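Local coordinates for ankyrin-repeat protein B (Legionella pneumophila, PDB 5K34), which is an F-box effector that hijacks the host ubiquitin-proteasome system, its ankyrin domain, the part described here, probably serving to bind partner proteins, at residues M15-S20 with E24-I29; L44-T47 with I53-K56; S84-Q89 with K101-L106. One frame throughout, in Å; residues are numbered along the deposited sequence. Where two conformers were deposited one is given.

Contact 1: M15-S20 with E24-I29; sequences MVAARS and EEVKKI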
# COMPACT_ATOMS: atom_id res chain seq x y z
N MET A 15 5.60 -5.94 -4.72
CA MET A 15 5.55 -5.79 -3.27
C MET A 15 6.88 -5.24 -2.75
O MET A 15 6.90 -4.31 -1.91
CB MET A 15 5.23 -7.12 -2.61
CG MET A 15 3.80 -7.59 -2.89
SD MET A 15 2.51 -6.58 -2.18
CE MET A 15 2.65 -7.09 -0.44
N VAL A 16 8.04 -5.79 -3.19
CA VAL A 16 9.33 -5.27 -2.75
C VAL A 16 9.58 -3.83 -3.22
O VAL A 16 10.07 -2.99 -2.44
CB VAL A 16 10.46 -6.21 -3.20
CG1 VAL A 16 11.83 -5.58 -2.95
CG2 VAL A 16 10.35 -7.53 -2.45
N ALA A 17 9.25 -3.55 -4.48
CA ALA A 17 9.47 -2.21 -5.00
C ALA A 17 8.63 -1.22 -4.21
O ALA A 17 9.10 -0.14 -3.85
CB ALA A 17 9.10 -2.16 -6.47
N ALA A 18 7.36 -1.55 -3.94
CA ALA A 18 6.51 -0.64 -3.18
C ALA A 18 7.02 -0.46 -1.75
O ALA A 18 7.11 0.68 -1.27
CB ALA A 18 5.09 -1.14 -3.17
N ARG A 19 7.42 -1.55 -1.08
CA ARG A 19 7.92 -1.44 0.30
C ARG A 19 9.18 -0.60 0.38
O ARG A 19 9.42 0.05 1.41
CB ARG A 19 8.19 -2.86 0.80
CG ARG A 19 8.41 -2.90 2.33
CD ARG A 19 8.64 -4.33 2.85
NE ARG A 19 7.51 -5.21 2.67
CZ ARG A 19 7.46 -6.23 1.80
NH1 ARG A 19 8.44 -6.50 0.94
NH2 ARG A 19 6.35 -6.98 1.76
N SER A 20 9.98 -0.60 -0.69
CA SER A 20 11.23 0.17 -0.68
C SER A 20 11.08 1.56 -1.26
O SER A 20 12.07 2.28 -1.41
CB SER A 20 12.35 -0.54 -1.43
OG SER A 20 11.96 -0.75 -2.77
N GLU A 24 9.52 4.26 -9.30
CA GLU A 24 9.85 4.03 -10.74
C GLU A 24 9.69 2.54 -11.13
O GLU A 24 9.10 2.23 -12.17
CB GLU A 24 11.29 4.51 -11.02
CG GLU A 24 11.50 6.01 -10.90
CD GLU A 24 13.00 6.39 -10.84
OE1 GLU A 24 13.90 5.49 -10.88
OE2 GLU A 24 13.29 7.61 -10.73
N GLU A 25 10.18 1.63 -10.28
CA GLU A 25 10.05 0.20 -10.56
C GLU A 25 8.63 -0.27 -10.39
O GLU A 25 8.16 -1.06 -11.22
CB GLU A 25 11.01 -0.58 -9.66
CG GLU A 25 11.02 -2.07 -9.92
CD GLU A 25 11.58 -2.47 -11.28
OE1 GLU A 25 12.15 -1.61 -11.99
OE2 GLU A 25 11.47 -3.67 -11.63
N VAL A 26 7.91 0.20 -9.35
CA VAL A 26 6.40 -0.01 -9.28
C VAL A 26 5.71 0.35 -10.62
O VAL A 26 4.95 -0.44 -11.16
CB VAL A 26 5.77 0.81 -8.14
CG1 VAL A 26 4.23 0.80 -8.22
CG2 VAL A 26 6.23 0.29 -6.77
N LYS A 27 5.99 1.55 -11.13
CA LYS A 27 5.32 2.00 -12.38
C LYS A 27 5.67 1.08 -13.55
O LYS A 27 4.80 0.75 -14.36
CB LYS A 27 5.72 3.45 -12.68
CG LYS A 27 5.05 4.45 -11.77
CD LYS A 27 5.65 5.86 -12.02
CE LYS A 27 4.97 6.99 -11.26
NZ LYS A 27 5.61 8.33 -11.42
N LYS A 28 6.94 0.69 -13.61
CA LYS A 28 7.35 -0.24 -14.70
C LYS A 28 6.64 -1.56 -14.65
O LYS A 28 6.22 -2.12 -15.71
CB LYS A 28 8.85 -0.50 -14.62
CG LYS A 28 9.71 0.63 -15.12
CD LYS A 28 11.16 0.19 -15.11
CE LYS A 28 11.24 -1.30 -15.42
NZ LYS A 28 11.47 -1.66 -16.87
N ILE A 29 6.45 -2.11 -13.46
CA ILE A 29 5.75 -3.38 -13.32
C ILE A 29 4.27 -3.21 -13.64
O ILE A 29 3.66 -4.06 -14.32
CB ILE A 29 5.96 -3.97 -11.91
CG1 ILE A 29 7.42 -4.35 -11.71
CG2 ILE A 29 5.00 -5.15 -11.68
CD1 ILE A 29 7.79 -4.62 -10.26

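Contact 2: L44-T47 with I53-K56; sequences LNRT and IEGK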
# COMPACT_ATOMS: atom_id res chain seq x y z
N LEU A 44 -1.76 -13.65 0.18
CA LEU A 44 -2.09 -13.35 1.56
C LEU A 44 -3.11 -12.20 1.68
O LEU A 44 -3.18 -11.56 2.74
CB LEU A 44 -0.86 -13.08 2.44
CG LEU A 44 0.27 -14.12 2.37
CD1 LEU A 44 1.42 -13.73 3.30
CD2 LEU A 44 -0.15 -15.60 2.46
N ASN A 45 -3.84 -11.93 0.58
CA ASN A 45 -4.77 -10.80 0.53
C ASN A 45 -4.09 -9.44 0.79
O ASN A 45 -4.76 -8.47 1.17
CB ASN A 45 -6.00 -11.00 1.44
CG ASN A 45 -7.01 -11.91 0.79
OD1 ASN A 45 -7.59 -12.80 1.52
ND2 ASN A 45 -7.27 -11.73 -0.43
N ARG A 46 -2.79 -9.37 0.52
CA ARG A 46 -2.08 -8.09 0.62
C ARG A 46 -2.05 -7.37 -0.71
O ARG A 46 -2.26 -7.96 -1.78
CB ARG A 46 -0.62 -8.33 1.11
CG ARG A 46 -0.50 -9.27 2.31
CD ARG A 46 0.86 -9.16 2.96
NE ARG A 46 0.86 -8.06 3.92
CZ ARG A 46 1.91 -7.28 4.17
NH1 ARG A 46 1.79 -6.29 5.05
NH2 ARG A 46 3.07 -7.45 3.52
N THR A 47 -1.76 -6.06 -0.66
CA THR A 47 -1.54 -5.29 -1.90
C THR A 47 -0.25 -4.48 -1.74
O THR A 47 0.26 -4.34 -0.62
CB THR A 47 -2.68 -4.26 -2.11
OG1 THR A 47 -2.64 -3.27 -1.08
CG2 THR A 47 -4.06 -4.95 -2.18
N ILE A 53 2.97 1.11 2.82
CA ILE A 53 2.75 1.61 4.19
C ILE A 53 3.74 0.99 5.16
O ILE A 53 4.42 1.70 5.91
CB ILE A 53 1.29 1.35 4.62
CG1 ILE A 53 0.35 2.25 3.83
CG2 ILE A 53 1.14 1.56 6.15
CD1 ILE A 53 -1.11 1.79 3.89
N GLU A 54 3.89 -0.34 5.14
CA GLU A 54 4.76 -0.95 6.16
C GLU A 54 6.21 -0.61 5.93
O GLU A 54 7.00 -0.60 6.90
CB GLU A 54 4.59 -2.47 6.23
CG GLU A 54 5.18 -3.23 5.07
CD GLU A 54 4.82 -4.71 5.10
OE1 GLU A 54 4.24 -5.20 6.11
OE2 GLU A 54 5.05 -5.38 4.07
N GLY A 55 6.64 -0.27 4.71
CA GLY A 55 8.00 0.17 4.43
C GLY A 55 8.21 1.65 4.69
O GLY A 55 9.32 2.13 4.42
N LYS A 56 7.20 2.37 5.17
CA LYS A 56 7.27 3.82 5.34
C LYS A 56 7.52 4.52 4.03
O LYS A 56 8.06 5.64 3.95
CB LYS A 56 8.32 4.22 6.39
CG LYS A 56 8.13 3.53 7.74
CD LYS A 56 9.00 4.09 8.84
CE LYS A 56 10.47 4.01 8.51
NZ LYS A 56 11.25 4.46 9.72

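Contact 3: S84-Q89 with K101-L106; sequences SLLKKQ and KQIRAL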
# COMPACT_ATOMS: atom_id res chain seq x y z
N SER A 84 -6.02 0.41 9.06
CA SER A 84 -5.68 -0.08 10.40
C SER A 84 -4.17 -0.21 10.58
O SER A 84 -3.65 0.02 11.66
CB SER A 84 -6.42 -1.38 10.73
OG SER A 84 -5.85 -2.51 10.07
N LEU A 85 -3.44 -0.52 9.50
CA LEU A 85 -1.98 -0.61 9.59
C LEU A 85 -1.39 0.78 9.84
O LEU A 85 -0.48 0.93 10.67
CB LEU A 85 -1.43 -1.24 8.31
CG LEU A 85 0.06 -1.57 8.34
CD1 LEU A 85 0.35 -2.63 9.43
CD2 LEU A 85 0.51 -2.05 6.98
N LEU A 86 -1.90 1.79 9.14
CA LEU A 86 -1.49 3.19 9.40
C LEU A 86 -1.77 3.57 10.85
O LEU A 86 -0.94 4.21 11.50
CB LEU A 86 -2.18 4.13 8.42
CG LEU A 86 -1.61 4.12 7.00
CD1 LEU A 86 -2.66 4.73 6.06
CD2 LEU A 86 -0.30 4.88 6.93
N LYS A 87 -2.96 3.21 11.33
CA LYS A 87 -3.32 3.53 12.72
C LYS A 87 -2.37 2.86 13.69
O LYS A 87 -2.02 3.47 14.70
CB LYS A 87 -4.76 3.13 12.99
CG LYS A 87 -5.77 4.13 12.43
CD LYS A 87 -7.19 3.65 12.75
CE LYS A 87 -8.24 4.64 12.30
NZ LYS A 87 -8.48 5.67 13.37
N LYS A 88 -1.98 1.62 13.43
CA LYS A 88 -0.97 0.98 14.29
C LYS A 88 0.39 1.72 14.36
O LYS A 88 1.04 1.88 15.40
CB LYS A 88 -0.74 -0.45 13.85
CG LYS A 88 -1.84 -1.41 14.25
CD LYS A 88 -1.47 -2.87 13.96
CE LYS A 88 -0.20 -3.24 14.71
NZ LYS A 88 -0.19 -4.73 14.96
N GLN A 89 0.83 2.21 13.18
CA GLN A 89 2.03 3.00 13.06
C GLN A 89 1.88 4.31 13.86
O GLN A 89 2.80 4.69 14.58
CB GLN A 89 2.34 3.32 11.59
CG GLN A 89 2.76 2.10 10.79
CD GLN A 89 3.23 2.50 9.40
OE1 GLN A 89 2.80 3.52 8.85
NE2 GLN A 89 4.10 1.69 8.82
N LYS A 101 2.96 12.73 10.83
CA LYS A 101 2.14 13.71 10.06
C LYS A 101 1.72 13.10 8.71
O LYS A 101 0.60 13.25 8.24
CB LYS A 101 3.01 14.95 9.81
CG LYS A 101 3.10 15.80 11.07
CD LYS A 101 1.72 16.34 11.40
CE LYS A 101 1.66 17.55 12.34
NZ LYS A 101 0.23 17.99 12.39
N GLN A 102 2.64 12.41 8.10
CA GLN A 102 2.31 11.72 6.82
C GLN A 102 1.29 10.60 7.00
O GLN A 102 0.37 10.41 6.15
CB GLN A 102 3.53 11.16 6.13
CG GLN A 102 3.10 10.52 4.82
CD GLN A 102 2.33 11.46 3.88
OE1 GLN A 102 1.07 11.33 3.58
NE2 GLN A 102 3.11 12.40 3.37
N ILE A 103 1.41 9.88 8.13
CA ILE A 103 0.48 8.81 8.44
C ILE A 103 -0.92 9.37 8.67
O ILE A 103 -1.91 8.87 8.09
CB ILE A 103 0.99 8.03 9.68
CG1 ILE A 103 2.22 7.24 9.33
CG2 ILE A 103 -0.11 7.12 10.22
CD1 ILE A 103 3.06 6.83 10.56
N ARG A 104 -0.99 10.42 9.45
CA ARG A 104 -2.24 11.05 9.73
C ARG A 104 -2.93 11.56 8.46
O ARG A 104 -4.16 11.42 8.28
CB ARG A 104 -2.01 12.18 10.74
CG ARG A 104 -2.05 11.77 12.20
CD ARG A 104 -2.12 12.96 13.23
NE ARG A 104 -2.07 12.44 14.63
CZ ARG A 104 -0.98 12.32 15.40
NH1 ARG A 104 0.20 12.71 14.96
NH2 ARG A 104 -1.08 11.81 16.64
N ALA A 105 -2.16 12.17 7.57
CA ALA A 105 -2.71 12.69 6.32
C ALA A 105 -3.26 11.54 5.44
O ALA A 105 -4.32 11.72 4.81
CB ALA A 105 -1.64 13.47 5.57
N LEU A 106 -2.57 10.41 5.41
CA LEU A 106 -3.06 9.25 4.64
C LEU A 106 -4.32 8.66 5.29
O LEU A 106 -5.26 8.34 4.53
CB LEU A 106 -1.96 8.19 4.51
CG LEU A 106 -0.91 8.44 3.48
CD1 LEU A 106 0.35 7.64 3.72
CD2 LEU A 106 -1.45 8.13 2.08

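Contact 1: M15-S20 with E24-I29
Glu25 meets Ala17 with the aliphatic base of its side chain: CG of Glu25 lies 3.9 Å from CB of Ala17, while the carboxylate leads off the other way. The torsions account for this, since CG stands anti to the backbone N (chi1 -177°) and the chain then bends at chi2, which turns the charged end from the neighbouring helix. OD1 of Asn22, just before helix 23-30, accepts a hydrogen bond from N of Glu25 in the first turn of that helix. On this helix Val26 makes most of the contact. In one of its two deposited conformers the CG2 branch, the one anti to the carbonyl carbon, reaches CB of Ala17 at 3.8 Å and CB of Ala18 at 4.0 Å, and comes closer still to the backbone, 3.6 Å from N of Ala18. One methyl thus fits against the backbone between two alanines. Further along, Ile29 also directs its CB toward the first helix, but it packs on Asn13 and Leu14, immediately ahead of residues 15-20.

The CA atoms of Ala17 and Val26 are 5.7 Å apart, and the short axes approach to 8.5 Å at 149° between their N-to-C directions. Helix 5-19 and helix 23-30 thus pack nearly antiparallel across a short turn, as helices do in ankyrin domains. Between these segments the contact is van der Waals packing, with no hydrogen bond, and small methyl-bearing residues on the first helix permit the close approach; its cohesion therefore rests on the fit of buried methyl groups, with the Glu25 carboxylate kept at the margin.

Contact 2: L44-T47 with I53-K56
Arg46 grips the carboxylate of Glu54 end-on with two nitrogens, one to each oxygen. NH1 of Arg46 gives a hydrogen bond of 2.9 Å to OE1 of Glu54, and NH2 gives one of 2.9 Å to OE2; the second is the straighter, with an N-H...O angle of 167°. The two groups are not coplanar, their planes lying 47° apart. OE2 is met on its syn side, though tilted out of the carboxylate plane, and lies close to the guanidinium plane, whereas OE1 is approached from well above the carboxylate plane, so this salt bridge is a twisted version of the flat bidentate pair. OE2 is shared with NE of Arg19, the strongest partner of Glu54, and the two arginines together probably favour the ionised form of the carboxylate.

Glu54 reaches Arg46 from the last turn of helix 48-54 with CG between backbone N and carbonyl carbon (chi1 73°) and the rest of the chain extended. Together the two segments bracket helix 48-54 of the ankyrin domain: Thr47 occupies its N-cap, its OG1 making weak hydrogen bonds to N of Leu49 and Leu50, and Lys56, with positive phi, closes its far end in a Schellman motif that includes a 3.0 Å bond from Lys56 N to Ile53 O.

In the outer shell, NE of Arg46 forms a salt bridge with OD2 of Asp76, which helps to fix the guanidinium.

Contact 3: S84-Q89 with K101-L106
Apolar packing between Leu86 and Ile103 forms the centre of this contact, where CD2 of Leu86 lies 4.0 Å from CG2 of Ile103 and the two side chains run past each other in opposite directions. A chi1 of -71° sets CG1 beside the backbone N of Ile103 and turns CG2 opposite that N, toward the facing helix, where this same methyl presses on the backbone, 3.3 Å from O of Leu86. The other branch of Leu86, CD1, meets CB of Leu106 at 3.9 Å, with the two side chains crossing at about a right angle. Ile107 and Met110 extend the apolar surface against Leu86.

The short helix axes come within 9.5 Å at 151°, with the CA atoms of Leu86 and Ile103 6.0 Å apart: a nearly antiparallel packing of helix 82-91, within the ankyrin-repeat region, on helix 97-112, which follows it after a loop.

A mixed contact adds Gln89, whose aliphatic CB lies 3.7 Å from CD1 of Ile103, while OE1 also comes to 3.7 Å from that methyl. The buried amide makes its hydrogen bonds to other helices: OE1 pairs with OH of Tyr58 and NE2 with O of Ile53. Phe95, in the intervening loop, touches both Gln89 and Ile103.

The three contacts follow one another along the chain without overlap, and they step across the stacked helices of the ankyrin domain. Contact 1 and contact 3 are antiparallel helix pairs on opposite sides of the chain's centre, their centres about 20 Å apart and their nearest atoms about 9 Å apart. Contact 2, centred about 12 Å from the first and 13 Å from the third, touches both. Arg19 of helix 5-19 forms a salt bridge with Glu54 and Met15 packs against Thr47, while Ile53 packs on Leu85 and Leu86. Helix 48-54 and the loop before it thus connect the pair 5-19/23-30 with the pair 82-91/97-112 through polar and apolar contacts.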